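PDB 4IVF: glutathione S-transferase, which binds two glutathione molecules per subunit and, as a member of the glutathione S-transferase superfamily, probably catalyses glutathione-dependent chemistry. Local coordinates for residues Leu5-Tyr11 with Pro59-Asn65; Pro14-Lys20 with Gly183-Arg187; Asn42-Glu46 with Asn55-Pro59. All blocks are in the same frame, centred on the assembly; numbering follows the deposited sequence.

Contacts 2 and 3 line the glutathione site, and contact 1 reaches it through Pro-59; the centres are about 17 to 19 Å apart. Contact 1 pairs strands 8-12 and 60-63 of the four-stranded sheet in the thioredoxin-like N-terminal domain. Contact 3 lies within the chain between those strands, joining the loops on either side of helix 47-52, and shares Pro-59 with contact 1. Contact 2 begins just after strand 8-12, at the start of helix 16-27, and reaches across to helix 176-185 of the helical C-terminal domain, so its segments alternate with those of contact 1. Contacts 2 and 3 both touch the two bound glutathiones, and the pocket thus draws on both domains.

Contact 1. Residues Leu5-Tyr11 with Pro59-Asn65; sequences LKPIKLY and PTINDPN
In the thioredoxin-like sheet of the N-terminal domain, the axes of the short segments 8-11 and 60-63 approach to 4.8 Å and run antiparallel. Lys-9 and Asn-62 form a hydrogen-bonded pair: Lys-9 N reaches Asn-62 O at 2.9 Å, and Asn-62 N returns a bond to Lys-9 O. Tyr-11 and Thr-60 form the next such pair, with Tyr-11 N 2.8 Å from Thr-60 O and Thr-60 N bonded in return to Tyr-11 O. Between them Leu-10 faces Ile-61 as a non-hydrogen-bonded pair, and CD1 of Leu-10 meets CG2 of Ile-61 at 3.8 Å; branched apolar residues suit this buried face. On the other face a water joins Tyr-11 OH, 2.8 Å away, to Asn-62 ND2.

Beyond the strands, the Asn-65 side chain imitates a strand backbone. Its OD1 accepts from Lys-6 N at 2.8 Å, on a lone pair in the carbonyl plane, while its ND2 donates a hydrogen bond to Lys-6 O, also at 2.8 Å. With chi1 at -63°, CG lies anti to the carbonyl carbon and the amide is carried across to Lys-6. Asp-63 OD1 steadies it by accepting from Asn-65 N, which closes an Asx turn, and from Asn-65 ND2.

Strand 32-36 bonds to the far side of Ile-8 and Leu-10, and strand 73-76 to Ile-61. Helix 16-27 packs Ile-21 on Leu-10 and Ile-61, while helix 78-89 brings Ile-81 onto Ile-61 and the hydroxyls of Tyr-84 and Tyr-89 to Asp-63 OD2.

Contact 2. Residues Pro14-Lys20 with Gly183-Arg187; sequences PTPNGYK and GWAYR. With GSH (glutathione), chain T; GSH (glutathione), chain U.
Pro-16 and Trp-184 join the first turn of helix 16-27 to helix 176-185 at the interface of the N- and C-terminal domains, beside the glutathione site. The apolar part is a CH-pi contact: Pro-16 CB lies 3.5 Å from the centroid of the five-membered ring of Trp-184, only 5° off its normal. The compact proline ring suits both this indole face and the first turn of a helix. Its CG also meets Arg-187 CG at 3.6 Å, and its CD lies over one face of the guanidinium. Close backbone approach depends on Gly-183, which, having no side chain, lets its CA come within 3.6 Å of Pro-16 O in a CA-H...O contact. Tyr-19 and Tyr-186 meet obliquely and share Phe-218 as a neighbour.

Among the polar contacts, Trp-184 NE1 donates to Asn-17 OD1 at 3.2 Å, arriving from above the carbonyl plane, 56° out of it. Lys-20 NZ uses the same oxygen from nearly straight ahead, at 3.1 Å, and also bonds to Gln-114 and Thr-78. The extended Lys-20 chain brings CE to the indole edge at Trp-184 CD1. A water accepts from Arg-187 NH2 and donates to Tyr-19 OH. Thr-15 is the N-cap, its OG1 accepting a weak bond from Gly-18 N.

For the ligands, Asn-17 ND2 donates almost straight, at 172°, to O31 of the chain T glutathione, 2.9 Å away. Thr-15 OG1 lies 3.3 Å from SG2 of the chain U glutathione. With two donors gripping its oxygen, the Asn-17 amide is held so that its NH2 faces the chain T carboxylate; the nearby Lys-20 ammonium would probably polarise the amide and strengthen that N-H as a donor.

Contact 3. Residues Asn42-Glu46 with Asn55-Pro59; sequences NETKE and NGRIP. With GSH (glutathione), chain U; GSH (glutathione), chain T.
The backbones of Thr-44-Lys-45, in a 3-10 segment, and Gly-56 approach with Lys-45 CA 5.1 Å from Gly-56 CA, where Gly-56 adopts a positive phi of 64° that favours glycine. These loops flank helix 47-52 in the thioredoxin-like domain, and the second ends in the cis peptide bond before Pro-59, the cis-proline loop of the thioredoxin fold, which presents backbone polar groups to glutathione.

Thr-44 OG1 donates to Gly-56 O at 2.7 Å from above the carbonyl plane. Its chi1 of 68° sets OG1 between the backbone N and the carbonyl carbon, while CG2 turns to meet Ile-58 CG2 at 3.6 Å. A threonine thus serves both the Gly-56 carbonyl and the apolar isoleucine branch. The long Lys-45 chain, bent at chi2, returns its NZ to the same Gly-56 O and to Asn-55 O through two weak bonds. Asn-55 faces the second subunit, where its side chain bonds to Arg-149 and Glu-117 of that subunit.

Ile-58 holds the chain U glutathione in the manner of a beta bridge: its N donates to ligand O2 at 2.9 Å, and its O accepts from ligand N2. Arg-57 NE bonds to O31 of the same chain U ligand at 3.0 Å, and its NH1 forms a salt bridge with Glu-117 of the second subunit. The guanidinium lies between the two ligands: OE1 of the chain U glutathione sits over its centre, while Arg-57 NH2, at the edge, donates to OE1 of the chain T glutathione at 2.9 Å.

Contact 1. Residues Leu5-Tyr11 with Pro59-Asn65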
loop_
_atom_site.group_PDB
_atom_site.type_symbol
_atom_site.label_atom_id
_atom_site.label_comp_id
_atom_site.label_asym_id
_atom_site.label_seq_id
_atom_site.Cartn_x
_atom_site.Cartn_y
_atom_site.Cartn_z
ATOM N N LEU F 5 -28.111 -3.928 -9.869
ATOM C CA LEU F 5 -27.306 -3.654 -8.675
ATOM C C LEU F 5 -27.768 -2.441 -7.866
ATOM O O LEU F 5 -28.285 -1.468 -8.417
ATOM C CB LEU F 5 -25.835 -3.448 -9.041
ATOM C CG LEU F 5 -25.045 -4.626 -9.613
ATOM C CD1 LEU F 5 -23.622 -4.196 -9.969
ATOM C CD2 LEU F 5 -25.032 -5.792 -8.642
ATOM N N LYS F 6 -27.550 -2.503 -6.555
ATOM C CA LYS F 6 -27.776 -1.366 -5.667
ATOM C C LYS F 6 -26.618 -0.364 -5.746
ATOM O O LYS F 6 -25.478 -0.742 -6.058
ATOM C CB LYS F 6 -27.964 -1.846 -4.223
ATOM C CG LYS F 6 -29.366 -2.368 -3.912
ATOM C CD LYS F 6 -29.377 -3.225 -2.653
ATOM C CE LYS F 6 -30.793 -3.462 -2.133
ATOM N NZ LYS F 6 -31.659 -4.181 -3.109
ATOM N N PRO F 7 -26.904 0.925 -5.472
ATOM C CA PRO F 7 -25.831 1.931 -5.464
ATOM C C PRO F 7 -24.769 1.637 -4.403
ATOM O O PRO F 7 -25.102 1.272 -3.276
ATOM C CB PRO F 7 -26.569 3.238 -5.119
ATOM C CG PRO F 7 -28.003 2.985 -5.466
ATOM C CD PRO F 7 -28.227 1.523 -5.211
ATOM N N ILE F 8 -23.507 1.809 -4.774
ATOM C CA ILE F 8 -22.391 1.703 -3.850
ATOM C C ILE F 8 -22.224 3.048 -3.155
ATOM O O ILE F 8 -22.231 4.082 -3.808
ATOM C CB ILE F 8 -21.095 1.312 -4.591
ATOM C CG1 ILE F 8 -21.217 -0.113 -5.129
ATOM C CG2 ILE F 8 -19.872 1.433 -3.680
ATOM C CD1 ILE F 8 -19.997 -0.571 -5.904
ATOM N N LYS F 9 -22.112 3.048 -1.830
ATOM C CA LYS F 9 -21.960 4.308 -1.112
ATOM C C LYS F 9 -20.479 4.643 -0.984
ATOM O O LYS F 9 -19.689 3.832 -0.491
ATOM C CB LYS F 9 -22.643 4.270 0.260
ATOM C CG LYS F 9 -22.470 5.552 1.090
ATOM C CD LYS F 9 -23.562 6.597 0.827
ATOM C CE LYS F 9 -23.723 7.518 2.043
ATOM N NZ LYS F 9 -24.769 8.603 1.927
ATOM N N LEU F 10 -20.117 5.840 -1.441
ATOM C CA LEU F 10 -18.738 6.300 -1.407
ATOM C C LEU F 10 -18.570 7.458 -0.422
ATOM O O LEU F 10 -19.150 8.531 -0.610
ATOM C CB LEU F 10 -18.295 6.741 -2.804
ATOM C CG LEU F 10 -16.914 7.376 -2.894
ATOM C CD1 LEU F 10 -15.831 6.403 -2.420
ATOM C CD2 LEU F 10 -16.620 7.840 -4.331
ATOM N N TYR F 11 -17.787 7.225 0.627
ATOM C CA TYR F 11 -17.428 8.269 1.576
ATOM C C TYR F 11 -16.122 8.864 1.078
ATOM O O TYR F 11 -15.102 8.178 1.002
ATOM C CB TYR F 11 -17.272 7.697 2.993
ATOM C CG TYR F 11 -18.553 7.067 3.510
ATOM C CD1 TYR F 11 -19.591 7.854 3.981
ATOM C CD2 TYR F 11 -18.735 5.688 3.504
ATOM C CE1 TYR F 11 -20.771 7.296 4.429
ATOM C CE2 TYR F 11 -19.928 5.120 3.962
ATOM C CZ TYR F 11 -20.932 5.934 4.432
ATOM O OH TYR F 11 -22.118 5.401 4.887
ATOM N N PRO F 59 -10.838 7.503 1.339
ATOM C CA PRO F 59 -12.207 7.056 1.093
ATOM C C PRO F 59 -12.526 5.734 1.766
ATOM O O PRO F 59 -11.642 5.005 2.222
ATOM C CB PRO F 59 -12.229 6.887 -0.424
ATOM C CG PRO F 59 -10.863 6.405 -0.733
ATOM C CD PRO F 59 -9.952 7.155 0.207
ATOM N N THR F 60 -13.817 5.448 1.815
ATOM C CA THR F 60 -14.330 4.220 2.360
ATOM C C THR F 60 -15.571 3.948 1.531
ATOM O O THR F 60 -16.282 4.888 1.159
ATOM C CB THR F 60 -14.720 4.401 3.853
ATOM O OG1 THR F 60 -13.534 4.587 4.634
ATOM C CG2 THR F 60 -15.455 3.176 4.378
ATOM N N ILE F 61 -15.830 2.685 1.217
ATOM C CA ILE F 61 -17.061 2.343 0.512
ATOM C C ILE F 61 -17.950 1.417 1.334
ATOM O O ILE F 61 -17.488 0.758 2.262
ATOM C CB ILE F 61 -16.796 1.689 -0.869
ATOM C CG1 ILE F 61 -16.086 0.350 -0.691
ATOM C CG2 ILE F 61 -15.983 2.631 -1.771
ATOM C CD1 ILE F 61 -16.014 -0.459 -1.951
ATOM N N ASN F 62 -19.235 1.400 0.998
ATOM C CA ASN F 62 -20.149 0.377 1.482
ATOM C C ASN F 62 -20.877 -0.185 0.285
ATOM O O ASN F 62 -21.626 0.530 -0.398
ATOM C CB ASN F 62 -21.162 0.917 2.506
ATOM C CG ASN F 62 -22.058 -0.182 3.097
ATOM O OD1 ASN F 62 -22.359 -1.181 2.450
ATOM N ND2 ASN F 62 -22.494 0.016 4.335
ATOM N N ASP F 63 -20.647 -1.471 0.042
ATOM C CA ASP F 63 -21.300 -2.177 -1.042
ATOM C C ASP F 63 -22.440 -3.006 -0.492
ATOM O O ASP F 63 -22.212 -4.060 0.097
ATOM C CB ASP F 63 -20.310 -3.093 -1.770
ATOM C CG ASP F 63 -20.825 -3.538 -3.128
ATOM O OD1 ASP F 63 -22.038 -3.375 -3.375
ATOM O OD2 ASP F 63 -20.027 -4.047 -3.944
ATOM N N PRO F 64 -23.679 -2.551 -0.708
ATOM C CA PRO F 64 -24.846 -3.311 -0.232
ATOM C C PRO F 64 -25.067 -4.563 -1.080
ATOM O O PRO F 64 -25.886 -5.417 -0.734
ATOM C CB PRO F 64 -26.004 -2.322 -0.404
ATOM C CG PRO F 64 -25.566 -1.419 -1.530
ATOM C CD PRO F 64 -24.052 -1.356 -1.490
ATOM N N ASN F 65 -24.326 -4.667 -2.181
ATOM C CA ASN F 65 -24.432 -5.821 -3.063
ATOM C C ASN F 65 -23.657 -7.035 -2.543
ATOM O O ASN F 65 -23.899 -8.150 -2.984
ATOM C CB ASN F 65 -23.995 -5.463 -4.494
ATOM C CG ASN F 65 -24.887 -4.395 -5.141
ATOM O OD1 ASN F 65 -26.063 -4.634 -5.420
ATOM N ND2 ASN F 65 -24.321 -3.222 -5.389
HETATM O O HOH W 1 -22.714 2.774 5.468
#

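Contact 2. Residues Pro14-Lys20 with Gly183-Arg187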
loop_
_atom_site.group_PDB
_atom_site.type_symbol
_atom_site.label_atom_id
_atom_site.label_comp_id
_atom_site.label_asym_id
_atom_site.label_seq_id
_atom_site.Cartn_x
_atom_site.Cartn_y
_atom_site.Cartn_z
ATOM N N PRO F 14 -12.799 15.709 -2.229
ATOM C CA PRO F 14 -12.094 15.989 -3.489
ATOM C C PRO F 14 -10.571 15.987 -3.309
ATOM O O PRO F 14 -9.963 17.030 -3.084
ATOM C CB PRO F 14 -12.611 17.377 -3.877
ATOM C CG PRO F 14 -13.048 17.987 -2.593
ATOM C CD PRO F 14 -13.508 16.888 -1.705
ATOM N N THR F 15 -9.976 14.801 -3.410
ATOM C CA THR F 15 -8.581 14.565 -3.041
ATOM C C THR F 15 -8.062 13.441 -3.946
ATOM O O THR F 15 -8.869 12.674 -4.483
ATOM C CB THR F 15 -8.465 14.119 -1.554
ATOM O OG1 THR F 15 -9.218 12.920 -1.353
ATOM C CG2 THR F 15 -8.960 15.212 -0.574
ATOM N N PRO F 16 -6.724 13.334 -4.114
ATOM C CA PRO F 16 -6.135 12.324 -5.016
ATOM C C PRO F 16 -6.639 10.928 -4.698
ATOM O O PRO F 16 -6.874 10.120 -5.599
ATOM C CB PRO F 16 -4.631 12.372 -4.706
ATOM C CG PRO F 16 -4.407 13.582 -3.862
ATOM C CD PRO F 16 -5.707 14.080 -3.341
ATOM N N ASN F 17 -6.811 10.655 -3.406
ATOM C CA ASN F 17 -7.248 9.347 -2.971
ATOM C C ASN F 17 -8.710 9.078 -3.288
ATOM O O ASN F 17 -9.052 7.994 -3.781
ATOM C CB ASN F 17 -6.941 9.152 -1.491
ATOM C CG ASN F 17 -5.495 8.802 -1.262
ATOM O OD1 ASN F 17 -4.879 8.091 -2.073
ATOM N ND2 ASN F 17 -4.929 9.315 -0.182
ATOM N N GLY F 18 -9.557 10.068 -3.013
ATOM C CA GLY F 18 -10.951 10.022 -3.406
ATOM C C GLY F 18 -11.138 9.793 -4.897
ATOM O O GLY F 18 -11.967 8.982 -5.313
ATOM N N TYR F 19 -10.352 10.509 -5.698
ATOM C CA TYR F 19 -10.437 10.429 -7.149
ATOM C C TYR F 19 -10.113 9.035 -7.695
ATOM O O TYR F 19 -10.687 8.614 -8.697
ATOM C CB TYR F 19 -9.499 11.463 -7.789
ATOM C CG TYR F 19 -9.875 12.894 -7.494
ATOM C CD1 TYR F 19 -11.205 13.273 -7.392
ATOM C CD2 TYR F 19 -8.904 13.858 -7.312
ATOM C CE1 TYR F 19 -11.555 14.577 -7.127
ATOM C CE2 TYR F 19 -9.244 15.164 -7.051
ATOM C CZ TYR F 19 -10.570 15.521 -6.959
ATOM O OH TYR F 19 -10.914 16.827 -6.698
ATOM N N LYS F 20 -9.192 8.329 -7.049
ATOM C CA LYS F 20 -8.862 6.964 -7.453
ATOM C C LYS F 20 -10.125 6.131 -7.534
ATOM O O LYS F 20 -10.356 5.410 -8.505
ATOM C CB LYS F 20 -7.928 6.300 -6.448
ATOM C CG LYS F 20 -6.499 6.798 -6.426
ATOM C CD LYS F 20 -5.755 5.953 -5.420
ATOM C CE LYS F 20 -4.473 6.562 -4.912
ATOM N NZ LYS F 20 -3.958 5.701 -3.785
ATOM N N GLY F 183 -4.690 9.448 -9.788
ATOM C CA GLY F 183 -5.253 10.336 -8.786
ATOM C C GLY F 183 -4.213 11.327 -8.293
ATOM O O GLY F 183 -4.510 12.504 -8.154
ATOM N N TRP F 184 -2.993 10.840 -8.056
ATOM C CA TRP F 184 -1.894 11.637 -7.516
ATOM C C TRP F 184 -1.105 12.405 -8.562
ATOM O O TRP F 184 -0.548 13.472 -8.266
ATOM C CB TRP F 184 -0.945 10.754 -6.709
ATOM C CG TRP F 184 -1.446 10.514 -5.308
ATOM C CD1 TRP F 184 -2.218 9.476 -4.874
ATOM C CD2 TRP F 184 -1.213 11.347 -4.168
ATOM N NE1 TRP F 184 -2.485 9.611 -3.526
ATOM C CE2 TRP F 184 -1.878 10.752 -3.070
ATOM C CE3 TRP F 184 -0.495 12.534 -3.963
ATOM C CZ2 TRP F 184 -1.845 11.303 -1.785
ATOM C CZ3 TRP F 184 -0.470 13.090 -2.679
ATOM C CH2 TRP F 184 -1.144 12.474 -1.611
ATOM N N ALA F 185 -1.037 11.857 -9.774
ATOM C CA ALA F 185 -0.381 12.543 -10.887
ATOM C C ALA F 185 -1.111 13.862 -11.140
ATOM O O ALA F 185 -0.512 14.875 -11.489
ATOM C CB ALA F 185 -0.403 11.671 -12.139
ATOM N N TYR F 186 -2.421 13.824 -10.946
ATOM C CA TYR F 186 -3.268 14.986 -11.097
ATOM C C TYR F 186 -2.828 16.130 -10.172
ATOM O O TYR F 186 -3.050 17.299 -10.477
ATOM C CB TYR F 186 -4.706 14.570 -10.799
ATOM C CG TYR F 186 -5.722 15.655 -10.983
ATOM C CD1 TYR F 186 -6.153 16.017 -12.248
ATOM C CD2 TYR F 186 -6.265 16.313 -9.888
ATOM C CE1 TYR F 186 -7.092 17.019 -12.420
ATOM C CE2 TYR F 186 -7.207 17.312 -10.051
ATOM C CZ TYR F 186 -7.617 17.659 -11.314
ATOM O OH TYR F 186 -8.553 18.657 -11.472
ATOM N N ARG F 187 -2.177 15.786 -9.060
ATOM C CA ARG F 187 -1.797 16.774 -8.050
ATOM C C ARG F 187 -0.387 17.362 -8.224
ATOM O O ARG F 187 0.010 18.255 -7.464
ATOM C CB ARG F 187 -1.927 16.172 -6.651
ATOM C CG ARG F 187 -3.316 16.253 -6.040
ATOM C CD ARG F 187 -3.554 17.627 -5.452
ATOM N NE ARG F 187 -4.688 17.623 -4.543
ATOM C CZ ARG F 187 -5.949 17.805 -4.919
ATOM N NH1 ARG F 187 -6.248 18.003 -6.200
ATOM N NH2 ARG F 187 -6.915 17.793 -4.008
HETATM N N1 GSH T . -3.244 13.650 8.332
HETATM C CA1 GSH T . -2.662 14.426 7.264
HETATM C C1 GSH T . -1.467 15.129 7.750
HETATM O O11 GSH T . -1.046 14.913 8.909
HETATM O O12 GSH T . -0.855 15.929 7.010
HETATM C CB1 GSH T . -3.685 15.375 6.633
HETATM C CG1 GSH T . -3.410 15.560 5.185
HETATM C CD1 GSH T . -3.736 14.318 4.353
HETATM O OE1 GSH T . -4.545 13.465 4.750
HETATM N N2 GSH T . -3.079 14.102 3.011
HETATM C CA2 GSH T . -3.393 12.914 2.233
HETATM C C2 GSH T . -2.196 12.004 2.199
HETATM O O2 GSH T . -1.070 12.479 2.241
HETATM C CB2 GSH T . -3.709 13.287 0.857
HETATM S SG2 GSH T . -4.996 14.484 0.816
HETATM N N3 GSH T . -2.356 10.564 2.100
HETATM C CA3 GSH T . -1.170 9.732 2.062
HETATM C C3 GSH T . -1.400 8.539 1.223
HETATM O O31 GSH T . -2.215 8.562 0.267
HETATM O O32 GSH T . -0.766 7.482 1.492
HETATM N N1 GSH U . -3.773 4.963 2.692
HETATM C CA1 GSH U . -5.014 5.656 2.500
HETATM C C1 GSH U . -5.640 5.248 1.239
HETATM O O11 GSH U . -6.880 5.111 1.159
HETATM O O12 GSH U . -4.945 5.044 0.217
HETATM C CB1 GSH U . -4.777 7.162 2.513
HETATM C CG1 GSH U . -6.075 7.834 2.727
HETATM C CD1 GSH U . -5.957 9.333 2.962
HETATM O OE1 GSH U . -4.870 9.925 3.028
HETATM N N2 GSH U . -7.222 10.133 3.125
HETATM C CA2 GSH U . -7.127 11.554 3.370
HETATM C C2 GSH U . -7.853 11.857 4.662
HETATM O O2 GSH U . -8.928 11.300 4.903
HETATM C CB2 GSH U . -7.752 12.272 2.260
HETATM S SG2 GSH U . -6.924 11.887 0.743
HETATM N N3 GSH U . -7.290 12.805 5.618
HETATM C CA3 GSH U . -8.017 13.083 6.842
HETATM C C3 GSH U . -7.166 12.935 8.041
HETATM O O31 GSH U . -6.134 12.227 8.029
HETATM O O32 GSH U . -7.498 13.535 9.097
HETATM O O HOH W 2 -9.175 18.859 -5.789
HETATM O O HOH W 3 -2.023 6.792 -1.905
#

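Contact 3. Residues Asn42-Glu46 with Asn55-Pro59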
loop_
_atom_site.group_PDB
_atom_site.type_symbol
_atom_site.label_atom_id
_atom_site.label_comp_id
_atom_site.label_asym_id
_atom_site.label_seq_id
_atom_site.Cartn_x
_atom_site.Cartn_y
_atom_site.Cartn_z
ATOM N N ASN F 42 -12.150 18.333 10.299
ATOM C CA ASN F 42 -11.840 17.054 10.930
ATOM C C ASN F 42 -13.002 16.074 10.961
ATOM O O ASN F 42 -13.176 15.343 11.942
ATOM C CB ASN F 42 -11.316 17.273 12.349
ATOM C CG ASN F 42 -9.852 16.943 12.473
ATOM O OD1 ASN F 42 -9.486 15.915 13.037
ATOM N ND2 ASN F 42 -8.999 17.807 11.924
ATOM N N GLU F 43 -13.792 16.064 9.891
ATOM C CA GLU F 43 -14.993 15.236 9.817
ATOM C C GLU F 43 -14.726 13.729 9.732
ATOM O O GLU F 43 -15.588 12.940 10.124
ATOM C CB GLU F 43 -15.914 15.696 8.671
ATOM C CG GLU F 43 -16.488 17.097 8.884
ATOM C CD GLU F 43 -17.562 17.490 7.873
ATOM O OE1 GLU F 43 -17.811 16.729 6.913
ATOM O OE2 GLU F 43 -18.167 18.575 8.045
ATOM N N THR F 44 -13.558 13.321 9.228
ATOM C CA THR F 44 -13.247 11.886 9.147
ATOM C C THR F 44 -12.862 11.298 10.506
ATOM O O THR F 44 -12.633 10.092 10.623
ATOM C CB THR F 44 -12.104 11.558 8.156
ATOM O OG1 THR F 44 -10.869 12.077 8.665
ATOM C CG2 THR F 44 -12.386 12.135 6.778
ATOM N N LYS F 45 -12.782 12.149 11.527
ATOM C CA LYS F 45 -12.460 11.685 12.871
ATOM C C LYS F 45 -13.684 11.610 13.791
ATOM O O LYS F 45 -13.557 11.309 14.981
ATOM C CB LYS F 45 -11.383 12.568 13.490
ATOM C CG LYS F 45 -10.094 12.615 12.702
ATOM C CD LYS F 45 -9.366 11.273 12.702
ATOM C CE LYS F 45 -8.117 11.350 11.835
ATOM N NZ LYS F 45 -7.484 10.018 11.607
ATOM N N GLU F 46 -14.864 11.878 13.242
ATOM C CA GLU F 46 -16.101 11.772 14.018
ATOM C C GLU F 46 -16.370 10.326 14.415
ATOM O O GLU F 46 -16.045 9.403 13.659
ATOM C CB GLU F 46 -17.276 12.360 13.240
ATOM C CG GLU F 46 -17.237 13.883 13.179
ATOM C CD GLU F 46 -18.286 14.468 12.251
ATOM O OE1 GLU F 46 -19.000 13.685 11.581
ATOM O OE2 GLU F 46 -18.393 15.713 12.185
ATOM N N ASN F 55 -9.286 3.771 10.981
ATOM C CA ASN F 55 -8.223 4.699 10.602
ATOM C C ASN F 55 -8.692 6.165 10.528
ATOM O O ASN F 55 -7.888 7.086 10.618
ATOM C CB ASN F 55 -7.596 4.261 9.268
ATOM C CG ASN F 55 -6.301 4.985 8.961
ATOM O OD1 ASN F 55 -5.549 5.353 9.861
ATOM N ND2 ASN F 55 -6.032 5.186 7.680
ATOM N N GLY F 56 -9.993 6.368 10.364
ATOM C CA GLY F 56 -10.557 7.706 10.328
ATOM C C GLY F 56 -10.079 8.555 9.166
ATOM O O GLY F 56 -9.725 9.724 9.344
ATOM N N ARG F 57 -10.063 7.958 7.975
ATOM C CA ARG F 57 -9.718 8.670 6.750
ATOM C C ARG F 57 -10.629 8.240 5.607
ATOM O O ARG F 57 -11.233 7.178 5.654
ATOM C CB ARG F 57 -8.265 8.406 6.363
ATOM C CG ARG F 57 -7.259 8.714 7.460
ATOM C CD ARG F 57 -5.857 8.528 6.938
ATOM N NE ARG F 57 -5.219 9.795 6.618
ATOM C CZ ARG F 57 -3.948 9.919 6.254
ATOM N NH1 ARG F 57 -3.171 8.842 6.152
ATOM N NH2 ARG F 57 -3.460 11.124 5.984
ATOM N N ILE F 58 -10.737 9.074 4.583
ATOM C CA ILE F 58 -11.477 8.702 3.393
ATOM C C ILE F 58 -10.432 8.266 2.368
ATOM O O ILE F 58 -9.263 8.620 2.503
ATOM C CB ILE F 58 -12.361 9.885 2.883
ATOM C CG1 ILE F 58 -11.497 11.108 2.550
ATOM C CG2 ILE F 58 -13.497 10.210 3.907
ATOM C CD1 ILE F 58 -11.111 11.214 1.075
ATOM N N PRO F 59 -10.838 7.503 1.339
ATOM C CA PRO F 59 -12.207 7.056 1.093
ATOM C C PRO F 59 -12.526 5.734 1.766
ATOM O O PRO F 59 -11.642 5.005 2.222
ATOM C CB PRO F 59 -12.229 6.887 -0.424
ATOM C CG PRO F 59 -10.863 6.405 -0.733
ATOM C CD PRO F 59 -9.952 7.155 0.207
HETATM N N1 GSH U . -3.773 4.963 2.692
HETATM C CA1 GSH U . -5.014 5.656 2.500
HETATM C C1 GSH U . -5.640 5.248 1.239
HETATM O O11 GSH U . -6.880 5.111 1.159
HETATM O O12 GSH U . -4.945 5.044 0.217
HETATM C CB1 GSH U . -4.777 7.162 2.513
HETATM C CG1 GSH U . -6.075 7.834 2.727
HETATM C CD1 GSH U . -5.957 9.333 2.962
HETATM O OE1 GSH U . -4.870 9.925 3.028
HETATM N N2 GSH U . -7.222 10.133 3.125
HETATM C CA2 GSH U . -7.127 11.554 3.370
HETATM C C2 GSH U . -7.853 11.857 4.662
HETATM O O2 GSH U . -8.928 11.300 4.903
HETATM C CB2 GSH U . -7.752 12.272 2.260
HETATM S SG2 GSH U . -6.924 11.887 0.743
HETATM N N3 GSH U . -7.290 12.805 5.618
HETATM C CA3 GSH U . -8.017 13.083 6.842
HETATM C C3 GSH U . -7.166 12.935 8.041
HETATM O O31 GSH U . -6.134 12.227 8.029
HETATM O O32 GSH U . -7.498 13.535 9.097
HETATM N N1 GSH T . -3.244 13.650 8.332
HETATM C CA1 GSH T . -2.662 14.426 7.264
HETATM C C1 GSH T . -1.467 15.129 7.750
HETATM O O11 GSH T . -1.046 14.913 8.909
HETATM O O12 GSH T . -0.855 15.929 7.010
HETATM C CB1 GSH T . -3.685 15.375 6.633
HETATM C CG1 GSH T . -3.410 15.560 5.185
HETATM C CD1 GSH T . -3.736 14.318 4.353
HETATM O OE1 GSH T . -4.545 13.465 4.750
HETATM N N2 GSH T . -3.079 14.102 3.011
HETATM C CA2 GSH T . -3.393 12.914 2.233
HETATM C C2 GSH T . -2.196 12.004 2.199
HETATM O O2 GSH T . -1.070 12.479 2.241
HETATM C CB2 GSH T . -3.709 13.287 0.857
HETATM S SG2 GSH T . -4.996 14.484 0.816
HETATM N N3 GSH T . -2.356 10.564 2.100
HETATM C CA3 GSH T . -1.170 9.732 2.062
HETATM C C3 GSH T . -1.400 8.539 1.223
HETATM O O31 GSH T . -2.215 8.562 0.267
HETATM O O32 GSH T . -0.766 7.482 1.492
#